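Local coordinates for spore coat polysaccharide biosynthesis protein spsE (Bacillus subtilis, PDB 1VLI) that probably catalyses an N-acylneuraminate-9-phosphate synthase type of reaction in the pathway that makes the spore coat polysaccharide, at residues Ile145-Tyr153 with Leu347-Leu355; Ala155-Ala166 with Glu183-Val194. All coordinates share one frame; numbering follows the deposited sequence.

Interaction 1: residues Ile145-Tyr153 with Leu347-Leu355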
loop_
_atom_site.group_PDB
_atom_site.type_symbol
_atom_site.label_atom_id
_atom_site.label_comp_id
_atom_site.label_asym_id
_atom_site.label_seq_id
_atom_site.Cartn_x
_atom_site.Cartn_y
_atom_site.Cartn_z
ATOM N N ILE A 145 -2.650 2.059 6.923
ATOM C CA ILE A 145 -1.484 2.449 7.718
ATOM C C ILE A 145 -1.709 2.279 9.226
ATOM O O ILE A 145 -0.754 2.132 9.989
ATOM C CB ILE A 145 -1.019 3.878 7.400
ATOM C CG1 ILE A 145 0.386 4.085 7.927
ATOM C CG2 ILE A 145 -2.012 4.982 7.957
ATOM C CD1 ILE A 145 1.039 5.352 7.350
ATOM N N ASN A 146 -2.967 2.264 9.651
ATOM C CA ASN A 146 -3.292 2.190 11.077
ATOM C C ASN A 146 -3.979 0.884 11.419
ATOM O O ASN A 146 -4.542 0.751 12.500
ATOM C CB ASN A 146 -4.149 3.406 11.514
ATOM C CG ASN A 146 -5.576 3.335 10.983
ATOM O OD1 ASN A 146 -5.841 2.640 9.989
ATOM N ND2 ASN A 146 -6.511 4.054 11.637
ATOM N N HIS A 147 -3.918 -0.090 10.512
ATOM C CA HIS A 147 -4.472 -1.394 10.795
ATOM C C HIS A 147 -3.402 -2.162 11.525
ATOM O O HIS A 147 -2.744 -3.080 10.967
ATOM C CB HIS A 147 -4.858 -2.118 9.510
ATOM C CG HIS A 147 -5.714 -3.318 9.729
ATOM N ND1 HIS A 147 -5.752 -4.004 10.928
ATOM C CD2 HIS A 147 -6.577 -3.953 8.903
ATOM C CE1 HIS A 147 -6.601 -5.010 10.828
ATOM N NE2 HIS A 147 -7.107 -5.009 9.606
ATOM N N LEU A 148 -3.247 -1.800 12.787
ATOM C CA LEU A 148 -2.157 -2.292 13.611
ATOM C C LEU A 148 -2.203 -3.807 13.829
ATOM O O LEU A 148 -1.161 -4.453 13.753
ATOM C CB LEU A 148 -2.062 -1.509 14.932
ATOM C CG LEU A 148 -1.905 0.032 14.866
ATOM C CD1 LEU A 148 -1.460 0.492 16.228
ATOM C CD2 LEU A 148 -0.900 0.562 13.786
ATOM N N PRO A 149 -3.370 -4.399 14.079
ATOM C CA PRO A 149 -3.439 -5.872 14.153
ATOM C C PRO A 149 -2.973 -6.532 12.843
ATOM O O PRO A 149 -2.232 -7.521 12.881
ATOM C CB PRO A 149 -4.913 -6.141 14.472
ATOM C CG PRO A 149 -5.388 -4.825 15.162
ATOM C CD PRO A 149 -4.691 -3.786 14.337
ATOM N N LEU A 150 -3.345 -5.953 11.699
ATOM C CA LEU A 150 -2.828 -6.427 10.423
ATOM C C LEU A 150 -1.320 -6.248 10.303
ATOM O O LEU A 150 -0.631 -7.163 9.842
ATOM C CB LEU A 150 -3.533 -5.764 9.239
ATOM C CG LEU A 150 -2.948 -6.103 7.855
ATOM C CD1 LEU A 150 -3.123 -7.643 7.470
ATOM C CD2 LEU A 150 -3.494 -5.196 6.782
ATOM N N LEU A 151 -0.788 -5.095 10.709
ATOM C CA LEU A 151 0.650 -4.877 10.566
ATOM C C LEU A 151 1.429 -5.885 11.405
ATOM O O LEU A 151 2.478 -6.334 11.003
ATOM C CB LEU A 151 1.056 -3.427 10.925
ATOM C CG LEU A 151 0.442 -2.317 10.067
ATOM C CD1 LEU A 151 0.796 -0.942 10.640
ATOM C CD2 LEU A 151 0.838 -2.403 8.568
ATOM N N LYS A 152 0.908 -6.211 12.585
ATOM C CA LYS A 152 1.517 -7.149 13.519
ATOM C C LYS A 152 1.467 -8.556 12.925
ATOM O O LYS A 152 2.416 -9.326 13.016
ATOM C CB LYS A 152 0.711 -7.092 14.812
ATOM C CG LYS A 152 1.389 -7.603 16.062
ATOM C CD LYS A 152 0.375 -7.699 17.219
ATOM C CE LYS A 152 1.045 -7.929 18.591
ATOM N NZ LYS A 152 0.566 -6.981 19.668
ATOM N N TYR A 153 0.342 -8.883 12.313
ATOM C CA TYR A 153 0.089 -10.223 11.819
ATOM C C TYR A 153 1.030 -10.543 10.674
ATOM O O TYR A 153 1.650 -11.598 10.651
ATOM C CB TYR A 153 -1.341 -10.297 11.328
ATOM C CG TYR A 153 -1.806 -11.654 10.916
ATOM C CD1 TYR A 153 -1.612 -12.110 9.613
ATOM C CD2 TYR A 153 -2.476 -12.468 11.802
ATOM C CE1 TYR A 153 -2.061 -13.334 9.208
ATOM C CE2 TYR A 153 -2.933 -13.708 11.409
ATOM C CZ TYR A 153 -2.724 -14.142 10.107
ATOM O OH TYR A 153 -3.198 -15.382 9.707
ATOM N N LEU A 347 -13.437 3.796 16.801
ATOM C CA LEU A 347 -12.201 3.905 17.611
ATOM C C LEU A 347 -10.953 3.489 16.850
ATOM O O LEU A 347 -11.014 2.573 16.044
ATOM C CB LEU A 347 -12.270 2.997 18.834
ATOM C CG LEU A 347 -12.701 3.534 20.175
ATOM C CD1 LEU A 347 -11.836 2.823 21.202
ATOM C CD2 LEU A 347 -12.585 5.087 20.247
ATOM N N HIS A 348 -9.818 4.125 17.132
ATOM C CA HIS A 348 -8.561 3.724 16.478
ATOM C C HIS A 348 -8.249 2.229 16.653
ATOM O O HIS A 348 -8.437 1.684 17.737
ATOM C CB HIS A 348 -7.411 4.528 17.039
ATOM C CG HIS A 348 -6.178 4.427 16.217
ATOM N ND1 HIS A 348 -5.325 3.348 16.287
ATOM C CD2 HIS A 348 -5.667 5.253 15.284
ATOM C CE1 HIS A 348 -4.325 3.525 15.443
ATOM N NE2 HIS A 348 -4.513 4.674 14.819
ATOM N N PRO A 349 -7.817 1.549 15.591
ATOM C CA PRO A 349 -7.439 0.145 15.692
ATOM C C PRO A 349 -6.422 -0.224 16.790
ATOM O O PRO A 349 -6.294 -1.412 17.118
ATOM C CB PRO A 349 -6.858 -0.139 14.302
ATOM C CG PRO A 349 -7.665 0.719 13.440
ATOM C CD PRO A 349 -7.742 2.020 14.195
ATOM N N ARG A 350 -5.712 0.750 17.360
ATOM C CA ARG A 350 -4.764 0.451 18.464
ATOM C C ARG A 350 -5.502 -0.107 19.694
ATOM O O ARG A 350 -4.882 -0.651 20.606
ATOM C CB ARG A 350 -3.880 1.678 18.834
ATOM C CG ARG A 350 -4.557 2.708 19.771
ATOM C CD ARG A 350 -3.659 3.883 20.255
ATOM N NE ARG A 350 -3.112 4.613 19.126
ATOM C CZ ARG A 350 -3.704 5.623 18.490
ATOM N NH1 ARG A 350 -4.893 6.091 18.867
ATOM N NH2 ARG A 350 -3.092 6.170 17.448
ATOM N N PHE A 351 -6.826 0.004 19.732
ATOM C CA PHE A 351 -7.568 -0.518 20.875
ATOM C C PHE A 351 -8.221 -1.853 20.618
ATOM O O PHE A 351 -8.918 -2.355 21.479
ATOM C CB PHE A 351 -8.612 0.494 21.371
ATOM C CG PHE A 351 -8.025 1.871 21.685
ATOM C CD1 PHE A 351 -7.342 2.109 22.891
ATOM C CD2 PHE A 351 -8.149 2.913 20.773
ATOM C CE1 PHE A 351 -6.841 3.365 23.192
ATOM C CE2 PHE A 351 -7.657 4.173 21.068
ATOM C CZ PHE A 351 -6.987 4.395 22.282
ATOM N N PHE A 352 -7.969 -2.468 19.470
ATOM C CA PHE A 352 -8.708 -3.662 19.112
ATOM C C PHE A 352 -8.374 -4.842 20.043
ATOM O O PHE A 352 -9.289 -5.502 20.579
ATOM C CB PHE A 352 -8.504 -4.002 17.633
ATOM C CG PHE A 352 -9.341 -5.158 17.166
ATOM C CD1 PHE A 352 -10.677 -4.969 16.801
ATOM C CD2 PHE A 352 -8.802 -6.434 17.097
ATOM C CE1 PHE A 352 -11.462 -6.029 16.372
ATOM C CE2 PHE A 352 -9.576 -7.501 16.674
ATOM C CZ PHE A 352 -10.914 -7.299 16.308
ATOM N N GLU A 353 -7.079 -5.090 20.258
ATOM C CA GLU A 353 -6.639 -6.112 21.214
ATOM C C GLU A 353 -7.261 -5.941 22.593
ATOM O O GLU A 353 -7.837 -6.880 23.140
ATOM C CB GLU A 353 -5.117 -6.137 21.306
ATOM C CG GLU A 353 -4.487 -7.227 20.459
ATOM C CD GLU A 353 -3.098 -6.847 19.966
ATOM O OE1 GLU A 353 -2.307 -6.330 20.787
ATOM O OE2 GLU A 353 -2.800 -7.062 18.757
ATOM N N LEU A 354 -7.169 -4.730 23.135
ATOM C CA LEU A 354 -7.722 -4.377 24.438
ATOM C C LEU A 354 -9.199 -4.734 24.556
ATOM O O LEU A 354 -9.621 -5.405 25.512
ATOM C CB LEU A 354 -7.540 -2.877 24.663
ATOM C CG LEU A 354 -7.950 -2.251 25.985
ATOM C CD1 LEU A 354 -7.001 -2.704 27.062
ATOM C CD2 LEU A 354 -7.861 -0.737 25.845
ATOM N N LEU A 355 -10.000 -4.292 23.591
ATOM C CA LEU A 355 -11.432 -4.578 23.662
ATOM C C LEU A 355 -11.726 -6.083 23.579
ATOM O O LEU A 355 -12.502 -6.573 24.345
ATOM C CB LEU A 355 -12.182 -3.825 22.564
ATOM C CG LEU A 355 -12.180 -2.300 22.480
ATOM C CD1 LEU A 355 -13.241 -1.903 21.466
ATOM C CD2 LEU A 355 -12.488 -1.661 23.865
#
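The seam between the NeuB-family TIM barrel and the C-terminal SAF (AFP-like) domain is closed here by P349, whose ring packs on the peptide and amide of N146, just ahead of barrel helix 148-155. P349 CB approaches N146 O at 3.1 Å, and P349 CD lies 3.5 Å from N146 ND2. That amide is held from the SAF side as well, since ND2 donates to the carbonyl of R316. Next to it the H348 imidazole stands almost perpendicular to the N146 amide, the planes 88° apart, with H348 NE2 3.6 Å from N146 CB. H348 holds CG anti to the backbone N (chi1 -166°), and the end of the ring comes nearer the barrel residues than its base does, while H348 ND1 accepts from R350 N at 2.8 Å, close to the ring plane. One face of the imidazole carries NH2 of R350 over its centre; P349 CD covers the opposite face nearer the rim. An alanine in place of H348 would take away this ring, and the R350 N-H would probably lose its acceptor while a gap opened beside N146 CB.

H147 is the N-cap of the barrel helix, F351 that of helix 352-356, and the first turns of the two helices meet just beyond. L148 CD1 comes to the edge of the H348 ring and packs 3.7 Å from R350 CB, the two side chains running alongside each other. R350 NE forms a salt bridge with E175 on helix 170-181, a second tie to the barrel. P149 CG rests on F352 CB at 4.1 Å. Farther out, K152 and E353 reach for each other from opposite directions: K152 NZ meets E353 OE1 on its syn side at 3.2 Å, a salt bridge with a weak second bond to OE2.

Interaction 2: residues Ala155-Ala166 with Glu183-Val194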
loop_
_atom_site.group_PDB
_atom_site.type_symbol
_atom_site.label_atom_id
_atom_site.label_comp_id
_atom_site.label_asym_id
_atom_site.label_seq_id
_atom_site.Cartn_x
_atom_site.Cartn_y
_atom_site.Cartn_z
ATOM N N ALA A 155 3.848 -8.721 9.916
ATOM C CA ALA A 155 5.235 -8.597 10.382
ATOM C C ALA A 155 5.807 -9.959 10.845
ATOM O O ALA A 155 6.982 -10.236 10.645
ATOM C CB ALA A 155 5.344 -7.577 11.477
ATOM N N ARG A 156 4.972 -10.792 11.457
ATOM C CA ARG A 156 5.427 -12.077 12.005
ATOM C C ARG A 156 5.776 -13.128 10.947
ATOM O O ARG A 156 6.316 -14.172 11.275
ATOM C CB ARG A 156 4.388 -12.661 12.961
ATOM C CG ARG A 156 4.438 -12.059 14.332
ATOM C CD ARG A 156 3.272 -12.463 15.192
ATOM N NE ARG A 156 3.198 -11.616 16.369
ATOM C CZ ARG A 156 2.324 -11.762 17.358
ATOM N NH1 ARG A 156 1.428 -12.744 17.329
ATOM N NH2 ARG A 156 2.349 -10.917 18.388
ATOM N N LEU A 157 5.463 -12.844 9.690
ATOM C CA LEU A 157 5.746 -13.762 8.610
ATOM C C LEU A 157 7.175 -13.598 8.115
ATOM O O LEU A 157 7.651 -14.376 7.290
ATOM C CB LEU A 157 4.744 -13.546 7.476
ATOM C CG LEU A 157 3.306 -13.811 7.900
ATOM C CD1 LEU A 157 2.310 -13.333 6.839
ATOM C CD2 LEU A 157 3.140 -15.316 8.242
ATOM N N ASN A 158 7.843 -12.569 8.617
ATOM C CA ASN A 158 9.252 -12.291 8.335
ATOM C C ASN A 158 9.697 -11.990 6.904
ATOM O O ASN A 158 10.842 -12.193 6.524
ATOM C CB ASN A 158 10.191 -13.258 9.053
ATOM C CG ASN A 158 10.928 -12.567 10.213
ATOM O OD1 ASN A 158 10.592 -12.816 11.380
ATOM N ND2 ASN A 158 11.894 -11.643 9.895
ATOM N N ARG A 159 8.791 -11.433 6.132
ATOM C CA ARG A 159 9.128 -10.959 4.825
ATOM C C ARG A 159 9.184 -9.437 4.819
ATOM O O ARG A 159 8.671 -8.765 5.744
ATOM C CB ARG A 159 8.111 -11.497 3.828
ATOM C CG ARG A 159 8.364 -12.962 3.480
ATOM C CD ARG A 159 9.706 -13.162 2.722
ATOM N NE ARG A 159 10.162 -14.554 2.707
ATOM C CZ ARG A 159 10.857 -15.139 3.686
ATOM N NH1 ARG A 159 11.192 -14.459 4.787
ATOM N NH2 ARG A 159 11.212 -16.413 3.567
ATOM N N PRO A 160 9.844 -8.884 3.810
ATOM C CA PRO A 160 9.858 -7.450 3.635
ATOM C C PRO A 160 8.454 -6.834 3.636
ATOM O O PRO A 160 7.472 -7.453 3.215
ATOM C CB PRO A 160 10.536 -7.288 2.278
ATOM C CG PRO A 160 11.468 -8.434 2.239
ATOM C CD PRO A 160 10.675 -9.568 2.799
HETATM N N MSE A 161 8.378 -5.594 4.104
HETATM C CA MSE A 161 7.116 -4.901 4.161
HETATM C C MSE A 161 7.229 -3.532 3.586
HETATM O O MSE A 161 8.188 -2.808 3.890
HETATM C CB MSE A 161 6.667 -4.887 5.569
HETATM C CG MSE A 161 6.073 -6.237 5.860
HETATM SE SE MSE A 161 5.271 -6.446 7.491
HETATM C CE MSE A 161 3.749 -5.161 7.393
ATOM N N ILE A 162 6.315 -3.211 2.677
ATOM C CA ILE A 162 6.306 -1.891 2.040
ATOM C C ILE A 162 5.017 -1.223 2.412
ATOM O O ILE A 162 3.948 -1.774 2.108
ATOM C CB ILE A 162 6.358 -2.020 0.520
ATOM C CG1 ILE A 162 7.522 -2.912 0.092
ATOM C CG2 ILE A 162 6.463 -0.638 -0.136
ATOM C CD1 ILE A 162 7.453 -3.310 -1.367
ATOM N N PHE A 163 5.082 -0.077 3.092
ATOM C CA PHE A 163 3.819 0.589 3.419
ATOM C C PHE A 163 3.728 2.015 2.894
ATOM O O PHE A 163 4.725 2.713 2.790
ATOM C CB PHE A 163 3.403 0.406 4.878
ATOM C CG PHE A 163 4.201 1.207 5.869
ATOM C CD1 PHE A 163 3.864 2.556 6.158
ATOM C CD2 PHE A 163 5.244 0.612 6.574
ATOM C CE1 PHE A 163 4.545 3.261 7.111
ATOM C CE2 PHE A 163 5.961 1.342 7.532
ATOM C CZ PHE A 163 5.600 2.662 7.815
ATOM N N SER A 164 2.526 2.405 2.492
ATOM C CA SER A 164 2.324 3.667 1.858
ATOM C C SER A 164 1.794 4.677 2.870
ATOM O O SER A 164 1.286 4.308 3.925
ATOM C CB SER A 164 1.378 3.473 0.693
ATOM O OG SER A 164 2.124 3.144 -0.475
ATOM N N THR A 165 1.913 5.952 2.566
ATOM C CA THR A 165 1.598 6.966 3.570
ATOM C C THR A 165 0.744 8.139 3.088
ATOM O O THR A 165 0.900 9.262 3.607
ATOM C CB THR A 165 2.907 7.522 4.161
ATOM O OG1 THR A 165 3.650 8.172 3.126
ATOM C CG2 THR A 165 3.841 6.392 4.650
ATOM N N ALA A 166 -0.151 7.918 2.121
ATOM C CA ALA A 166 -0.986 9.024 1.639
ATOM C C ALA A 166 -1.816 9.577 2.775
ATOM O O ALA A 166 -2.469 8.818 3.513
ATOM C CB ALA A 166 -1.890 8.601 0.512
ATOM N N GLU A 183 7.740 -6.720 16.376
ATOM C CA GLU A 183 7.573 -8.164 16.130
ATOM C C GLU A 183 8.849 -8.841 15.655
ATOM O O GLU A 183 8.830 -10.009 15.284
ATOM C CB GLU A 183 6.451 -8.433 15.124
ATOM C CG GLU A 183 5.071 -7.973 15.566
ATOM C CD GLU A 183 4.675 -8.471 16.948
ATOM O OE1 GLU A 183 4.810 -9.690 17.206
ATOM O OE2 GLU A 183 4.216 -7.644 17.777
ATOM N N GLY A 184 9.948 -8.105 15.651
ATOM C CA GLY A 184 11.230 -8.631 15.214
ATOM C C GLY A 184 11.536 -8.490 13.730
ATOM O O GLY A 184 12.575 -8.948 13.271
ATOM N N ASN A 185 10.645 -7.868 12.968
ATOM C CA ASN A 185 10.878 -7.662 11.547
ATOM C C ASN A 185 11.437 -6.259 11.280
ATOM O O ASN A 185 10.766 -5.269 11.536
ATOM C CB ASN A 185 9.573 -7.890 10.780
ATOM C CG ASN A 185 9.780 -8.000 9.283
ATOM O OD1 ASN A 185 10.784 -7.549 8.765
ATOM N ND2 ASN A 185 8.824 -8.612 8.581
ATOM N N ASN A 186 12.660 -6.172 10.764
ATOM C CA ASN A 186 13.260 -4.880 10.467
ATOM C C ASN A 186 13.504 -4.607 8.986
ATOM O O ASN A 186 14.279 -3.722 8.666
ATOM C CB ASN A 186 14.517 -4.588 11.340
ATOM C CG ASN A 186 15.648 -5.575 11.111
ATOM N N GLN A 187 12.802 -5.317 8.101
ATOM C CA GLN A 187 12.900 -5.122 6.633
ATOM C C GLN A 187 11.725 -4.292 6.130
ATOM O O GLN A 187 10.775 -4.827 5.539
ATOM C CB GLN A 187 12.908 -6.477 5.905
ATOM C CG GLN A 187 13.702 -7.556 6.631
ATOM C CD GLN A 187 13.261 -8.962 6.254
ATOM O OE1 GLN A 187 13.745 -9.488 5.263
ATOM N NE2 GLN A 187 12.344 -9.577 7.051
ATOM N N ILE A 188 11.789 -2.987 6.393
ATOM C CA ILE A 188 10.654 -2.075 6.193
ATOM C C ILE A 188 11.007 -1.022 5.157
ATOM O O ILE A 188 12.124 -0.525 5.154
ATOM C CB ILE A 188 10.318 -1.400 7.515
ATOM C CG1 ILE A 188 9.963 -2.444 8.556
ATOM C CG2 ILE A 188 9.195 -0.378 7.362
ATOM C CD1 ILE A 188 9.928 -1.881 9.976
ATOM N N ALA A 189 10.065 -0.729 4.253
ATOM C CA ALA A 189 10.188 0.366 3.272
ATOM C C ALA A 189 8.929 1.215 3.415
ATOM O O ALA A 189 7.824 0.669 3.557
ATOM C CB ALA A 189 10.322 -0.146 1.848
ATOM N N ILE A 190 9.098 2.532 3.363
ATOM C CA ILE A 190 7.998 3.479 3.619
ATOM C C ILE A 190 7.840 4.297 2.346
ATOM O O ILE A 190 8.790 4.930 1.930
ATOM C CB ILE A 190 8.378 4.414 4.800
ATOM C CG1 ILE A 190 8.709 3.588 6.057
ATOM C CG2 ILE A 190 7.260 5.435 5.082
ATOM C CD1 ILE A 190 8.984 4.401 7.301
HETATM N N MSE A 191 6.666 4.255 1.707
HETATM C CA MSE A 191 6.461 5.013 0.472
HETATM C C MSE A 191 5.777 6.343 0.792
HETATM O O MSE A 191 4.776 6.372 1.471
HETATM C CB MSE A 191 5.611 4.260 -0.525
HETATM C CG MSE A 191 6.046 2.773 -0.799
HETATM SE SE MSE A 191 7.737 2.699 -1.709
HETATM C CE MSE A 191 7.127 3.051 -3.531
ATOM N N HIS A 192 6.317 7.434 0.288
ATOM C CA HIS A 192 5.588 8.691 0.231
ATOM C C HIS A 192 4.661 8.618 -0.955
ATOM O O HIS A 192 4.980 7.973 -1.942
ATOM C CB HIS A 192 6.558 9.867 0.069
ATOM C CG HIS A 192 5.881 11.171 -0.209
ATOM N ND1 HIS A 192 4.862 11.664 0.583
ATOM C CD2 HIS A 192 6.080 12.087 -1.183
ATOM C CE1 HIS A 192 4.477 12.835 0.113
ATOM N NE2 HIS A 192 5.204 13.119 -0.950
ATOM N N CYS A 193 3.542 9.323 -0.891
ATOM C CA CYS A 193 2.477 9.070 -1.817
ATOM C C CYS A 193 1.390 10.125 -1.704
ATOM O O CYS A 193 1.117 10.599 -0.613
ATOM C CB CYS A 193 1.890 7.715 -1.421
ATOM S SG CYS A 193 0.591 7.200 -2.498
ATOM N N VAL A 194 0.744 10.458 -2.819
ATOM C CA VAL A 194 -0.461 11.315 -2.822
ATOM C C VAL A 194 -1.708 10.544 -3.319
ATOM O O VAL A 194 -1.691 9.972 -4.420
ATOM C CB VAL A 194 -0.260 12.521 -3.740
ATOM C CG1 VAL A 194 -1.393 13.508 -3.579
ATOM C CG2 VAL A 194 1.087 13.176 -3.479
#
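R156 meets E183 side-on, with NE and NH2 both directed at the same carboxylate oxygen: R156 NE to E183 OE1 is 2.6 Å. OE1 lies in the guanidinium plane, yet both nitrogens reach it from one face of the carboxylate, the two flat groups being turned 50° against each other. The extended arginine chain from CG to NE and the bend of E183 at chi2 bring the charges together.

Deeper in, N185 sends its amide into the loop that follows helix 148-155. Its CG stands anti to the backbone N (chi1 -167°), and from there ND2 donates to two carbonyls, A155 O at 3.2 Å on a lone pair and R159 O at 2.8 Å. OD1 closes an Asx turn by accepting Q187 N, and takes Q187 NE2 from its other face. Q187 NE2 also donates to N158 O, 3.1 Å away, from above the carbonyl plane; R159 NH1 comes to the same oxygen from the opposite face.

Beyond this polar end, strands 161-164 and 188-193 run parallel as neighbours in the TIM barrel, joined by helix 170-181 in a beta-alpha-beta unit. M161 N donates to Q187 O, A189 N to M161 O, F163 N to A189 O and M191 N to F163 O, the last at 2.7 Å. The F163 ring runs beside I190, its CZ 3.7 Å from I190 CG1, and crosses I188 obliquely. On the other face of the sheet I162 CG2 touches M191 CG at 3.5 Å. T165 OG1 donates to M191 O at 2.7 Å; K301 also bonds OG1.

The N185 amide is probably held against flipping, since a flip would face OD1 to carbonyls and ND2 to N-H donors; this buried side chain ties the loop before one strand to the loop before the next.

How the interactions relate
Interaction 2 lies in the core, its strands part of the barrel wall and the C193 side chain about 6 Å from the bound zinc ion; interaction 1 sits nearer the surface, partly buried, where the SAF domain meets the outside of that barrel. Interaction 2 joins successive strands of one beta-alpha-beta unit through backbone bonds and fixed amides, whereas interaction 1 brings together segments 194 residues apart at their closest ends, using proline and leucine packing, a histidine and a peripheral salt bridge. They share helix 148-155, which leads from interaction 1 into strand 161-164. They also touch directly: K152 CE is 3.3 Å from E183 OE2, and I145 CD1 packs 4.0 Å from T165 CG2.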